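PDB 6DXU: glycosyl hydrolase family 2, TIM barrel domain protein from Parabacteroides merdae ATCC 43184, which is a gut bacterial beta-glucuronidase of glycoside hydrolase family 2, which probably releases glucuronic acid from glucuronide conjugates by hydrolysis. Local coordinates for residues Asn105-Leu110 against Ser227-Glu232; Asn101-Gly106 against Tyr198-Ser203; Thr494-Ile499 against Glu580-Leu585. One frame throughout, in Å; residues are numbered along the deposited sequence.

Contact 1 of 3, residues Asn105-Leu110 against Ser227-Glu232; sequences NGRIVL and SFYNPE
R107 reaches from the start of strand 107-112 to the corner formed by Y229, P231 and E232. CB leaves the strand on the side of segment 227-232. CG stands beside the backbone N (chi1 -48°) and passes the Y229 ring obliquely, 4.3 Å from CE2. The chain then bends at both of the next torsions, which lays CD and the guanidinium across the proline, the arginine running antiparallel to the proline side chain. R107 NE comes 3.4 Å from P231 CG, which sits over one guanidinium face, off-centre toward its rim; P231 CD in turn lies over the centre of the Y229 ring. This is a seam between two beta domains of the family 2 fold: R107 belongs to the sugar binding domain, while P231 and E232 follow strand 219-229 of the next one. At the tip, NH1 forms only a long salt bridge to E232 OE2, 3.8 Å, with guanidinium and carboxylate planes 62° apart. A water lying in the guanidinium plane does the closer work, accepting from R107 NH1 at 3.0 Å and donating to E232 OE2 at 2.8 Å and to N105 O at 2.7 Å. NE pairs more strongly with D141, whose OD2 also bonds the Y229 hydroxyl, so one carboxylate ties both sides of the seam. The N105 amide faces the E232 carboxylate, its ND2 3.3 Å from E232 CD, but ND2 gives its clear hydrogen bond to E201 OE1, with E232 merely close by.

Contact 2 of 3, residues Asn101-Gly106 against Tyr198-Ser203; sequences NPYRNG and YLPEVS
Two tyrosines, one from each segment, set the geometry here, and each offers a ring face to a proline of the other. The Y198 ring carries P102 CD over one face, 3.7 Å from the centroid, the proline standing across the tyrosine. N101 CA makes a second CH-pi contact with the Y198 ring, and the N101 amide, tilted against the ring plane, passes alongside with CG 3.4 Å from Y198 CD2. That amide is steadied from its own loop: N101 OD1 accepts from Y103 N at 3.0 Å, closing an Asx turn, with the donor above the carbonyl plane. The Y198 hydroxyl bonds the backbone N of D100.

Y103 and P200 lie side by side and point the same way. P200 CD stands almost straight above the Y103 ring, 3.9 Å from its centroid and 5° off the normal, while Y103 CE2 approaches Y198 O. Putting an alanine in place of Y103 takes away the ring that lies against P200 CD and would probably open a gap beside P200 and F299, which both touch that ring.

Further on, N105 crosses E201 obliquely, the amide and carboxylate planes 70° apart. N105 ND2 nevertheless gives a nearly straight bond (178°) to the anti lone pair of E201 OE1, 2.8 Å long and in the amide plane. A water bridges R104 O and E201 N. G106 CA lies 3.1 Å from L199 O, where a side chain would clash. The loop turns as a type II beta turn from Y103 to G106, leading into strand 107-112 beside its antiparallel neighbour 194-199, in the sheet of the sugar binding domain.

Contact 3 of 3, residues Thr494-Ile499 against Glu580-Leu585; sequences TDYKSI and ETMPWL
The first turn of helix 496-504, in the TIM barrel domain, meets the loop that links helix 565-579 to strand 587-589. K497 and M582 touch along their lengths, their side chains antiparallel, with K497 CG 4.0 Å from M582 SD. K497 CG points away from its own amide nitrogen (chi1 -179°) and the chain stays extended through every later torsion, which lays the methylenes alongside M582 and carries the amine to T581. There K497 NZ donates to T581 OG1 at 2.8 Å, the lysine lying nearly perpendicular to the threonine, and makes a weak bond to T581 O at 3.4 Å. The ammonium is thus held chiefly by the T581 hydroxyl, with the carbonyl a weak second acceptor; T581 OG1 is also tied back to E578 O at the end of the preceding helix.

Strand 587-589 lies in the barrel's parallel sheet, next to strands 323-331 and 512-513, and the type I beta turn from M582 to L585 brings the chain round toward it. R324, on the first of these neighbours, bonds L585 O. The same M582 sulfur that touches K497 also makes a Met-aromatic contact with Y496: SD is 4.9 Å from the centroid of the Y496 ring, an oblique approach 55° off the normal, with Y496 CE1 the nearest ring atom at 3.9 Å. The bend at the last torsion of M582 (chi3 75°) turns CE toward the phenol end of the ring. L585 CD2 comes to the Y496 hydroxyl from the opposite direction, 4.0 Å from OH, while that hydroxyl bonds Q579 NE2.

Overall arrangement
Contacts 1 and 2 are neighbours, their centres about 7 Å apart, and share N105 and G106. Contact 1 uses strand 107-112; contact 2 uses the loop leading into it and the end of 194-199, its neighbour in one sheet of the sugar binding domain, where R107 N probably bonds L199 O. Contact 2 is partly buried and relies mainly on rings and prolines; contact 1 lies at the surface, where the start of strand 107-112 meets the next beta domain through charges and water. Contact 3 is across the chain's centre, its own centre about 54 Å from that of contact 1. Buried in the barrel domain, it joins helix to loop through methionine, tyrosine and one lysine on neutral oxygens.

Contact 1 of 3, residues Asn105-Leu110 against Ser227-Glu232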
loop_
_atom_site.group_PDB
_atom_site.type_symbol
_atom_site.label_atom_id
_atom_site.label_comp_id
_atom_site.label_asym_id
_atom_site.label_seq_id
_atom_site.Cartn_x
_atom_site.Cartn_y
_atom_site.Cartn_z
ATOM N N ASN D 105 20.219 6.037 32.373
ATOM C CA ASN D 105 19.628 6.466 31.107
ATOM C C ASN D 105 20.091 5.569 29.957
ATOM O O ASN D 105 20.287 6.021 28.828
ATOM C CB ASN D 105 19.944 7.936 30.806
ATOM C CG ASN D 105 18.935 8.559 29.854
ATOM O OD1 ASN D 105 17.762 8.180 29.848
ATOM N ND2 ASN D 105 19.386 9.506 29.036
ATOM N N GLY D 106 20.256 4.284 30.236
ATOM C CA GLY D 106 20.842 3.386 29.262
ATOM C C GLY D 106 19.849 2.877 28.226
ATOM O O GLY D 106 18.642 3.122 28.283
ATOM N N ARG D 107 20.387 2.120 27.272
ATOM C CA ARG D 107 19.620 1.551 26.177
ATOM C C ARG D 107 19.478 0.057 26.386
ATOM O O ARG D 107 20.357 -0.590 26.970
ATOM C CB ARG D 107 20.294 1.801 24.817
ATOM C CG ARG D 107 20.747 3.233 24.583
ATOM C CD ARG D 107 19.604 4.224 24.683
ATOM N NE ARG D 107 18.628 4.084 23.602
ATOM C CZ ARG D 107 17.597 4.904 23.425
ATOM N NH1 ARG D 107 17.407 5.916 24.263
ATOM N NH2 ARG D 107 16.751 4.715 22.419
ATOM N N ILE D 108 18.371 -0.482 25.871
ATOM C CA ILE D 108 18.084 -1.912 25.884
ATOM C C ILE D 108 18.055 -2.370 24.435
ATOM O O ILE D 108 17.181 -1.938 23.663
ATOM C CB ILE D 108 16.725 -2.207 26.546
ATOM C CG1 ILE D 108 16.612 -1.523 27.903
ATOM C CG2 ILE D 108 16.515 -3.704 26.695
ATOM C CD1 ILE D 108 15.161 -1.385 28.370
ATOM N N VAL D 109 18.970 -3.260 24.062
ATOM C CA VAL D 109 19.066 -3.712 22.682
ATOM C C VAL D 109 18.929 -5.228 22.656
ATOM O O VAL D 109 19.571 -5.932 23.446
ATOM C CB VAL D 109 20.383 -3.262 22.023
ATOM C CG1 VAL D 109 20.523 -3.869 20.648
ATOM C CG2 VAL D 109 20.441 -1.736 21.936
ATOM N N LEU D 110 18.106 -5.726 21.738
ATOM C CA LEU D 110 18.044 -7.149 21.436
ATOM C C LEU D 110 18.983 -7.415 20.274
ATOM O O LEU D 110 18.828 -6.824 19.204
ATOM C CB LEU D 110 16.627 -7.581 21.066
ATOM C CG LEU D 110 15.535 -7.459 22.125
ATOM C CD1 LEU D 110 14.160 -7.762 21.483
ATOM C CD2 LEU D 110 15.813 -8.367 23.305
ATOM N N SER D 227 31.667 3.924 14.357
ATOM C CA SER D 227 30.397 4.635 14.275
ATOM C C SER D 227 29.785 4.648 15.666
ATOM O O SER D 227 29.673 3.595 16.300
ATOM C CB SER D 227 29.439 3.957 13.288
ATOM O OG SER D 227 29.965 3.982 11.971
ATOM N N PHE D 228 29.411 5.825 16.150
ATOM C CA PHE D 228 28.841 5.932 17.487
ATOM C C PHE D 228 27.342 5.702 17.472
ATOM O O PHE D 228 26.648 6.058 16.516
ATOM C CB PHE D 228 29.124 7.307 18.091
ATOM C CG PHE D 228 30.545 7.477 18.531
ATOM C CD1 PHE D 228 30.937 7.080 19.800
ATOM C CD2 PHE D 228 31.490 8.018 17.668
ATOM C CE1 PHE D 228 32.247 7.220 20.204
ATOM C CE2 PHE D 228 32.800 8.168 18.070
ATOM C CZ PHE D 228 33.177 7.762 19.340
ATOM N N TYR D 229 26.844 5.118 18.558
ATOM C CA TYR D 229 25.416 5.046 18.829
ATOM C C TYR D 229 25.141 6.031 19.955
ATOM O O TYR D 229 25.645 5.863 21.068
ATOM C CB TYR D 229 24.987 3.623 19.189
ATOM C CG TYR D 229 23.485 3.478 19.244
ATOM C CD1 TYR D 229 22.693 3.881 18.170
ATOM C CD2 TYR D 229 22.858 2.949 20.360
ATOM C CE1 TYR D 229 21.304 3.758 18.213
ATOM C CE2 TYR D 229 21.477 2.811 20.410
ATOM C CZ TYR D 229 20.705 3.220 19.334
ATOM O OH TYR D 229 19.328 3.098 19.382
ATOM N N ASN D 230 24.391 7.083 19.650
ATOM C CA ASN D 230 24.260 8.226 20.547
ATOM C C ASN D 230 22.846 8.800 20.442
ATOM O O ASN D 230 22.659 9.953 20.019
ATOM C CB ASN D 230 25.333 9.267 20.199
ATOM C CG ASN D 230 25.333 10.468 21.127
ATOM O OD1 ASN D 230 24.626 10.509 22.139
ATOM N ND2 ASN D 230 26.140 11.470 20.776
ATOM N N PRO D 231 21.825 8.031 20.834
ATOM C CA PRO D 231 20.440 8.511 20.679
ATOM C C PRO D 231 20.101 9.705 21.560
ATOM O O PRO D 231 19.135 10.411 21.252
ATOM C CB PRO D 231 19.588 7.279 21.045
ATOM C CG PRO D 231 20.485 6.425 21.896
ATOM C CD PRO D 231 21.889 6.663 21.393
ATOM N N GLU D 232 20.840 9.949 22.645
ATOM C CA GLU D 232 20.590 11.103 23.499
ATOM C C GLU D 232 21.306 12.358 23.041
ATOM O O GLU D 232 21.156 13.397 23.687
ATOM C CB GLU D 232 20.992 10.830 24.952
ATOM C CG GLU D 232 20.186 9.756 25.634
ATOM C CD GLU D 232 18.730 10.141 25.855
ATOM O OE1 GLU D 232 18.401 11.355 25.871
ATOM O OE2 GLU D 232 17.912 9.214 26.025
HETATM O O HOH W 1 19.268 6.802 26.423
#

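Contact 2 of 3, residues Asn101-Gly106 against Tyr198-Ser203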
loop_
_atom_site.group_PDB
_atom_site.type_symbol
_atom_site.label_atom_id
_atom_site.label_comp_id
_atom_site.label_asym_id
_atom_site.label_seq_id
_atom_site.Cartn_x
_atom_site.Cartn_y
_atom_site.Cartn_z
ATOM N N ASN D 101 18.220 -2.166 33.735
ATOM C CA ASN D 101 19.404 -1.674 33.033
ATOM C C ASN D 101 20.421 -1.148 34.034
ATOM O O ASN D 101 20.099 -0.238 34.805
ATOM C CB ASN D 101 18.998 -0.577 32.038
ATOM C CG ASN D 101 20.082 -0.283 31.012
ATOM O OD1 ASN D 101 21.274 -0.461 31.272
ATOM N ND2 ASN D 101 19.671 0.152 29.835
ATOM N N PRO D 102 21.640 -1.686 34.069
ATOM C CA PRO D 102 22.634 -1.184 35.030
ATOM C C PRO D 102 23.182 0.192 34.680
ATOM O O PRO D 102 23.849 0.800 35.526
ATOM C CB PRO D 102 23.732 -2.254 34.983
ATOM C CG PRO D 102 23.676 -2.768 33.604
ATOM C CD PRO D 102 22.190 -2.755 33.221
ATOM N N TYR D 103 22.942 0.695 33.470
ATOM C CA TYR D 103 23.442 2.000 33.067
ATOM C C TYR D 103 22.408 3.091 33.301
ATOM O O TYR D 103 21.206 2.879 33.121
ATOM C CB TYR D 103 23.857 1.996 31.604
ATOM C CG TYR D 103 25.009 1.077 31.322
ATOM C CD1 TYR D 103 26.314 1.424 31.694
ATOM C CD2 TYR D 103 24.812 -0.127 30.662
ATOM C CE1 TYR D 103 27.380 0.582 31.423
ATOM C CE2 TYR D 103 25.876 -0.971 30.389
ATOM C CZ TYR D 103 27.156 -0.608 30.773
ATOM O OH TYR D 103 28.215 -1.443 30.492
ATOM N N ARG D 104 22.891 4.261 33.716
ATOM C CA ARG D 104 22.027 5.419 33.888
ATOM C C ARG D 104 21.540 5.918 32.529
ATOM O O ARG D 104 22.344 6.175 31.629
ATOM C CB ARG D 104 22.789 6.512 34.636
ATOM C CG ARG D 104 22.042 7.808 34.755
ATOM C CD ARG D 104 20.675 7.690 35.448
ATOM N NE ARG D 104 20.174 9.053 35.626
ATOM C CZ ARG D 104 19.135 9.583 34.991
ATOM N NH1 ARG D 104 18.404 8.858 34.147
ATOM N NH2 ARG D 104 18.818 10.852 35.222
ATOM N N ASN D 105 20.219 6.037 32.373
ATOM C CA ASN D 105 19.628 6.466 31.107
ATOM C C ASN D 105 20.091 5.569 29.957
ATOM O O ASN D 105 20.287 6.021 28.828
ATOM C CB ASN D 105 19.944 7.936 30.806
ATOM C CG ASN D 105 18.935 8.559 29.854
ATOM O OD1 ASN D 105 17.762 8.180 29.848
ATOM N ND2 ASN D 105 19.386 9.506 29.036
ATOM N N GLY D 106 20.256 4.284 30.236
ATOM C CA GLY D 106 20.842 3.386 29.262
ATOM C C GLY D 106 19.849 2.877 28.226
ATOM O O GLY D 106 18.642 3.122 28.283
ATOM N N TYR D 198 22.621 -4.419 27.382
ATOM C CA TYR D 198 22.470 -3.127 28.029
ATOM C C TYR D 198 23.620 -2.224 27.606
ATOM O O TYR D 198 24.788 -2.630 27.662
ATOM C CB TYR D 198 22.471 -3.282 29.547
ATOM C CG TYR D 198 21.295 -4.031 30.142
ATOM C CD1 TYR D 198 21.489 -5.223 30.840
ATOM C CD2 TYR D 198 19.995 -3.531 30.035
ATOM C CE1 TYR D 198 20.421 -5.898 31.411
ATOM C CE2 TYR D 198 18.916 -4.206 30.607
ATOM C CZ TYR D 198 19.144 -5.389 31.294
ATOM O OH TYR D 198 18.085 -6.060 31.874
ATOM N N LEU D 199 23.294 -0.998 27.214
ATOM C CA LEU D 199 24.282 -0.023 26.789
ATOM C C LEU D 199 24.121 1.251 27.598
ATOM O O LEU D 199 23.007 1.586 28.015
ATOM C CB LEU D 199 24.127 0.319 25.294
ATOM C CG LEU D 199 24.335 -0.850 24.333
ATOM C CD1 LEU D 199 23.881 -0.411 22.945
ATOM C CD2 LEU D 199 25.811 -1.281 24.334
ATOM N N PRO D 200 25.215 2.001 27.807
ATOM C CA PRO D 200 25.083 3.359 28.352
ATOM C C PRO D 200 24.577 4.307 27.274
ATOM O O PRO D 200 24.276 3.867 26.161
ATOM C CB PRO D 200 26.513 3.701 28.783
ATOM C CG PRO D 200 27.364 2.957 27.782
ATOM C CD PRO D 200 26.612 1.671 27.471
ATOM N N GLU D 201 24.510 5.605 27.582
ATOM C CA GLU D 201 24.013 6.586 26.615
ATOM C C GLU D 201 24.810 6.560 25.319
ATOM O O GLU D 201 24.234 6.619 24.227
ATOM C CB GLU D 201 24.056 7.988 27.222
ATOM C CG GLU D 201 22.939 8.261 28.204
ATOM C CD GLU D 201 23.094 9.615 28.890
ATOM O OE1 GLU D 201 22.066 10.289 29.089
ATOM O OE2 GLU D 201 24.243 10.016 29.194
ATOM N N VAL D 202 26.133 6.493 25.413
ATOM C CA VAL D 202 26.995 6.562 24.239
ATOM C C VAL D 202 27.738 5.248 24.124
ATOM O O VAL D 202 28.433 4.846 25.064
ATOM C CB VAL D 202 27.988 7.734 24.318
ATOM C CG1 VAL D 202 28.812 7.791 23.038
ATOM C CG2 VAL D 202 27.252 9.045 24.546
ATOM N N SER D 203 27.625 4.599 22.969
ATOM C CA SER D 203 28.322 3.344 22.739
ATOM C C SER D 203 28.795 3.312 21.290
ATOM O O SER D 203 28.671 4.293 20.548
ATOM C CB SER D 203 27.428 2.144 23.076
ATOM O OG SER D 203 26.232 2.171 22.322
HETATM O O HOH W 2 25.013 6.021 30.761
#

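Contact 3 of 3, residues Thr494-Ile499 against Glu580-Leu585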
loop_
_atom_site.group_PDB
_atom_site.type_symbol
_atom_site.label_atom_id
_atom_site.label_comp_id
_atom_site.label_asym_id
_atom_site.label_seq_id
_atom_site.Cartn_x
_atom_site.Cartn_y
_atom_site.Cartn_z
ATOM N N THR D 494 41.003 -41.657 -9.597
ATOM C CA THR D 494 42.366 -41.521 -10.110
ATOM C C THR D 494 42.491 -40.442 -11.184
ATOM O O THR D 494 43.616 -40.096 -11.554
ATOM C CB THR D 494 42.865 -42.864 -10.665
ATOM O OG1 THR D 494 41.889 -43.388 -11.570
ATOM C CG2 THR D 494 43.088 -43.857 -9.543
ATOM N N ASP D 495 41.378 -39.897 -11.678
ATOM C CA ASP D 495 41.403 -38.755 -12.590
ATOM C C ASP D 495 41.491 -37.402 -11.884
ATOM O O ASP D 495 41.534 -36.375 -12.571
ATOM C CB ASP D 495 40.172 -38.772 -13.495
ATOM C CG ASP D 495 40.297 -39.772 -14.632
ATOM O OD1 ASP D 495 41.410 -40.290 -14.848
ATOM O OD2 ASP D 495 39.289 -40.019 -15.323
ATOM N N TYR D 496 41.541 -37.372 -10.550
ATOM C CA TYR D 496 41.472 -36.109 -9.816
ATOM C C TYR D 496 42.555 -35.126 -10.270
ATOM O O TYR D 496 42.266 -33.963 -10.582
ATOM C CB TYR D 496 41.586 -36.380 -8.312
ATOM C CG TYR D 496 42.034 -35.172 -7.509
ATOM C CD1 TYR D 496 43.302 -35.130 -6.921
ATOM C CD2 TYR D 496 41.205 -34.067 -7.364
ATOM C CE1 TYR D 496 43.719 -34.023 -6.188
ATOM C CE2 TYR D 496 41.612 -32.960 -6.650
ATOM C CZ TYR D 496 42.865 -32.942 -6.066
ATOM O OH TYR D 496 43.265 -31.834 -5.351
ATOM N N LYS D 497 43.811 -35.574 -10.316
ATOM C CA LYS D 497 44.908 -34.659 -10.626
ATOM C C LYS D 497 44.790 -34.107 -12.043
ATOM O O LYS D 497 44.948 -32.896 -12.265
ATOM C CB LYS D 497 46.249 -35.365 -10.438
ATOM C CG LYS D 497 47.457 -34.480 -10.724
ATOM C CD LYS D 497 48.728 -35.191 -10.317
ATOM C CE LYS D 497 49.964 -34.433 -10.744
ATOM N NZ LYS D 497 51.179 -35.109 -10.182
ATOM N N SER D 498 44.507 -34.973 -13.020
ATOM C CA SER D 498 44.429 -34.496 -14.400
ATOM C C SER D 498 43.255 -33.537 -14.592
ATOM O O SER D 498 43.373 -32.539 -15.318
ATOM C CB SER D 498 44.339 -35.673 -15.370
ATOM O OG SER D 498 43.120 -36.370 -15.229
ATOM N N ILE D 499 42.103 -33.832 -13.979
ATOM C CA ILE D 499 40.980 -32.904 -14.081
ATOM C C ILE D 499 41.350 -31.561 -13.465
ATOM O O ILE D 499 41.037 -30.500 -14.019
ATOM C CB ILE D 499 39.712 -33.496 -13.434
ATOM C CG1 ILE D 499 39.253 -34.737 -14.200
ATOM C CG2 ILE D 499 38.582 -32.449 -13.428
ATOM C CD1 ILE D 499 38.158 -35.524 -13.489
ATOM N N GLU D 580 50.288 -33.833 -2.742
ATOM C CA GLU D 580 51.703 -33.632 -2.442
ATOM C C GLU D 580 52.554 -33.423 -3.692
ATOM O O GLU D 580 53.707 -32.991 -3.571
ATOM C CB GLU D 580 52.232 -34.815 -1.623
ATOM C CG GLU D 580 51.575 -34.914 -0.248
ATOM C CD GLU D 580 52.188 -35.981 0.638
ATOM O OE1 GLU D 580 53.172 -36.619 0.216
ATOM O OE2 GLU D 580 51.701 -36.159 1.770
ATOM N N THR D 581 52.010 -33.691 -4.882
ATOM C CA THR D 581 52.751 -33.555 -6.133
ATOM C C THR D 581 52.167 -32.478 -7.041
ATOM O O THR D 581 52.383 -32.512 -8.258
ATOM C CB THR D 581 52.807 -34.898 -6.869
ATOM O OG1 THR D 581 51.506 -35.235 -7.369
ATOM C CG2 THR D 581 53.297 -35.999 -5.936
ATOM N N MET D 582 51.405 -31.533 -6.484
ATOM C CA MET D 582 50.736 -30.488 -7.257
ATOM C C MET D 582 51.197 -29.149 -6.694
ATOM O O MET D 582 50.458 -28.485 -5.950
ATOM C CB MET D 582 49.218 -30.650 -7.186
ATOM C CG MET D 582 48.737 -31.955 -7.807
ATOM S SD MET D 582 47.077 -32.496 -7.314
ATOM C CE MET D 582 46.019 -31.372 -8.234
ATOM N N PRO D 583 52.422 -28.721 -7.017
ATOM C CA PRO D 583 52.973 -27.529 -6.353
ATOM C C PRO D 583 52.283 -26.236 -6.756
ATOM O O PRO D 583 52.397 -25.246 -6.024
ATOM C CB PRO D 583 54.456 -27.552 -6.766
ATOM C CG PRO D 583 54.463 -28.268 -8.078
ATOM C CD PRO D 583 53.357 -29.301 -8.001
ATOM N N TRP D 584 51.570 -26.222 -7.883
ATOM C CA TRP D 584 50.849 -25.059 -8.387
ATOM C C TRP D 584 49.486 -24.869 -7.727
ATOM O O TRP D 584 48.820 -23.862 -7.998
ATOM C CB TRP D 584 50.642 -25.205 -9.900
ATOM C CG TRP D 584 50.103 -26.564 -10.224
ATOM C CD1 TRP D 584 50.824 -27.674 -10.566
ATOM C CD2 TRP D 584 48.730 -26.979 -10.166
ATOM N NE1 TRP D 584 49.984 -28.745 -10.752
ATOM C CE2 TRP D 584 48.694 -28.348 -10.515
ATOM C CE3 TRP D 584 47.529 -26.321 -9.880
ATOM C CZ2 TRP D 584 47.505 -29.076 -10.572
ATOM C CZ3 TRP D 584 46.331 -27.054 -9.943
ATOM C CH2 TRP D 584 46.338 -28.414 -10.283
ATOM N N LEU D 585 49.063 -25.808 -6.881
ATOM C CA LEU D 585 47.699 -25.851 -6.378
ATOM C C LEU D 585 47.528 -24.909 -5.194
ATOM O O LEU D 585 48.276 -24.987 -4.214
ATOM C CB LEU D 585 47.344 -27.280 -5.966
ATOM C CG LEU D 585 45.988 -27.501 -5.308
ATOM C CD1 LEU D 585 44.843 -27.178 -6.282
ATOM C CD2 LEU D 585 45.904 -28.937 -4.801
#